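Local coordinates for spike protein P5 (Enterobacteria phage PRD1, PDB 1YQ5) that is a homotrimer that, in association with P31 and P2, forms the spike complexes at the 5-fold vertices of the capsid and is essential for viral infectivity, at residues N76-V81 against S123-G128. Numbering follows the deposited sequence.
Sequences NYLLRV and SLCNDG
Asn76 N donates to Asp127 OD1 at 2.8 Å in a nearly straight bond. The donor comes to OD1 from above the carboxylate plane. Asp127 OD2 takes Asn76 ND2 at 3.2 Å on its syn side, and the carboxylate is turned steeply against the amide. Asp127 CG lies between its own N and carbonyl carbon (chi1 63°), which turns the carboxylate toward Asn76, at the start of strand 76-81. Asp127 N closes the group by donating to Asn76 O at 2.9 Å. From here the strands run antiparallel, at 170°. Leu78 pairs with Cys125, and Arg80 with Ser123, each by two backbone hydrogen bonds. On the face of Leu78, its CD1 packs on Cys125 SG at 3.8 Å and touches Asp127 CB. Thr98 of a second subunit packs on Leu78 too. Further along this face the bent side chain of Arg80 brings NH2 to 4.1 Å from Ser123 CB, and the guanidinium forms a salt bridge with Asp28. On the other face Leu79 and Leu124 lie side by side, with Leu79 CG 3.9 Å from Leu124 CB. Both reach Met65 of strand 59-68, in the opposing sheet. Tyr77 points the same way, and its OH bonds to Val72 O. The pair thus joins two neighbouring strands of one sheet in the beta-jelly-roll of the C-terminal domain of P5.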
loop_
_atom_site.group_PDB
_atom_site.type_symbol
_atom_site.label_atom_id
_atom_site.label_comp_id
_atom_site.label_asym_id
_atom_site.label_seq_id
_atom_site.Cartn_x
_atom_site.Cartn_y
_atom_site.Cartn_z
ATOM N N ASN A 76 -3.681 0.911 18.605
ATOM C CA ASN A 76 -3.364 0.628 17.212
ATOM C C ASN A 76 -4.620 0.481 16.378
ATOM O O ASN A 76 -5.583 -0.161 16.799
ATOM C CB ASN A 76 -2.567 -0.671 17.098
ATOM C CG ASN A 76 -1.257 -0.613 17.839
ATOM O OD1 ASN A 76 -0.356 0.129 17.463
ATOM N ND2 ASN A 76 -1.146 -1.392 18.912
ATOM N N TYR A 77 -4.611 1.093 15.202
ATOM C CA TYR A 77 -5.732 0.956 14.297
ATOM C C TYR A 77 -5.493 -0.360 13.567
ATOM O O TYR A 77 -4.407 -0.592 13.028
ATOM C CB TYR A 77 -5.784 2.118 13.309
ATOM C CG TYR A 77 -6.408 3.359 13.902
ATOM C CD1 TYR A 77 -5.643 4.285 14.609
ATOM C CD2 TYR A 77 -7.777 3.584 13.788
ATOM C CE1 TYR A 77 -6.234 5.413 15.191
ATOM C CE2 TYR A 77 -8.378 4.700 14.367
ATOM C CZ TYR A 77 -7.603 5.609 15.065
ATOM O OH TYR A 77 -8.207 6.708 15.631
ATOM N N LEU A 78 -6.498 -1.228 13.585
ATOM C CA LEU A 78 -6.408 -2.528 12.935
ATOM C C LEU A 78 -7.268 -2.509 11.678
ATOM O O LEU A 78 -8.447 -2.154 11.735
ATOM C CB LEU A 78 -6.913 -3.623 13.877
ATOM C CG LEU A 78 -6.377 -3.592 15.309
ATOM C CD1 LEU A 78 -6.977 -4.750 16.084
ATOM C CD2 LEU A 78 -4.852 -3.671 15.311
ATOM N N LEU A 79 -6.682 -2.887 10.547
ATOM C CA LEU A 79 -7.427 -2.896 9.293
ATOM C C LEU A 79 -7.418 -4.266 8.646
ATOM O O LEU A 79 -6.420 -4.986 8.703
ATOM C CB LEU A 79 -6.857 -1.861 8.320
ATOM C CG LEU A 79 -7.033 -0.396 8.724
ATOM C CD1 LEU A 79 -6.086 -0.062 9.856
ATOM C CD2 LEU A 79 -6.757 0.506 7.525
ATOM N N ARG A 80 -8.537 -4.624 8.027
ATOM C CA ARG A 80 -8.648 -5.918 7.376
ATOM C C ARG A 80 -9.514 -5.900 6.127
ATOM O O ARG A 80 -10.577 -5.272 6.092
ATOM C CB ARG A 80 -9.220 -6.953 8.350
ATOM C CG ARG A 80 -9.404 -8.334 7.742
ATOM C CD ARG A 80 -10.086 -9.279 8.726
ATOM N NE ARG A 80 -11.517 -9.012 8.829
ATOM C CZ ARG A 80 -12.284 -9.423 9.836
ATOM N NH1 ARG A 80 -11.756 -10.117 10.845
ATOM N NH2 ARG A 80 -13.584 -9.166 9.825
ATOM N N VAL A 81 -9.036 -6.601 5.104
ATOM C CA VAL A 81 -9.743 -6.742 3.840
ATOM C C VAL A 81 -9.814 -8.237 3.574
ATOM O O VAL A 81 -8.819 -8.946 3.739
ATOM C CB VAL A 81 -8.981 -6.095 2.669
ATOM C CG1 VAL A 81 -9.705 -6.390 1.359
ATOM C CG2 VAL A 81 -8.862 -4.597 2.883
ATOM N N SER A 123 -13.157 -4.062 7.082
ATOM C CA SER A 123 -13.344 -3.829 8.508
ATOM C C SER A 123 -12.103 -3.215 9.134
ATOM O O SER A 123 -10.980 -3.419 8.662
ATOM C CB SER A 123 -13.674 -5.130 9.244
ATOM O OG SER A 123 -14.014 -4.859 10.598
ATOM N N LEU A 124 -12.321 -2.453 10.196
ATOM C CA LEU A 124 -11.232 -1.824 10.927
ATOM C C LEU A 124 -11.758 -1.381 12.285
ATOM O O LEU A 124 -12.971 -1.339 12.507
ATOM C CB LEU A 124 -10.672 -0.625 10.142
ATOM C CG LEU A 124 -11.542 0.604 9.856
ATOM C CD1 LEU A 124 -11.788 1.394 11.142
ATOM C CD2 LEU A 124 -10.833 1.488 8.838
ATOM N N CYS A 125 -10.841 -1.068 13.190
ATOM C CA CYS A 125 -11.188 -0.613 14.529
ATOM C C CYS A 125 -9.903 -0.109 15.136
ATOM O O CYS A 125 -8.868 -0.083 14.476
ATOM C CB CYS A 125 -11.682 -1.777 15.391
ATOM S SG CYS A 125 -10.340 -2.914 15.936
ATOM N N ASN A 126 -9.990 0.316 16.388
ATOM C CA ASN A 126 -8.817 0.726 17.137
ATOM C C ASN A 126 -8.851 -0.340 18.227
ATOM O O ASN A 126 -9.932 -0.679 18.721
ATOM C CB ASN A 126 -8.990 2.105 17.755
ATOM C CG ASN A 126 -7.783 2.519 18.569
ATOM O OD1 ASN A 126 -6.824 3.097 18.040
ATOM N ND2 ASN A 126 -7.807 2.204 19.855
ATOM N N ASP A 127 -7.698 -0.876 18.603
ATOM C CA ASP A 127 -7.683 -1.937 19.603
ATOM C C ASP A 127 -7.905 -1.484 21.041
ATOM O O ASP A 127 -8.037 -2.317 21.934
ATOM C CB ASP A 127 -6.378 -2.740 19.511
ATOM C CG ASP A 127 -5.146 -1.904 19.821
ATOM O OD1 ASP A 127 -5.287 -0.731 20.221
ATOM O OD2 ASP A 127 -4.028 -2.432 19.662
ATOM N N GLY A 128 -7.961 -0.175 21.268
ATOM C CA GLY A 128 -8.152 0.312 22.622
ATOM C C GLY A 128 -9.334 1.240 22.848
ATOM O O GLY A 128 -9.619 1.612 23.984
#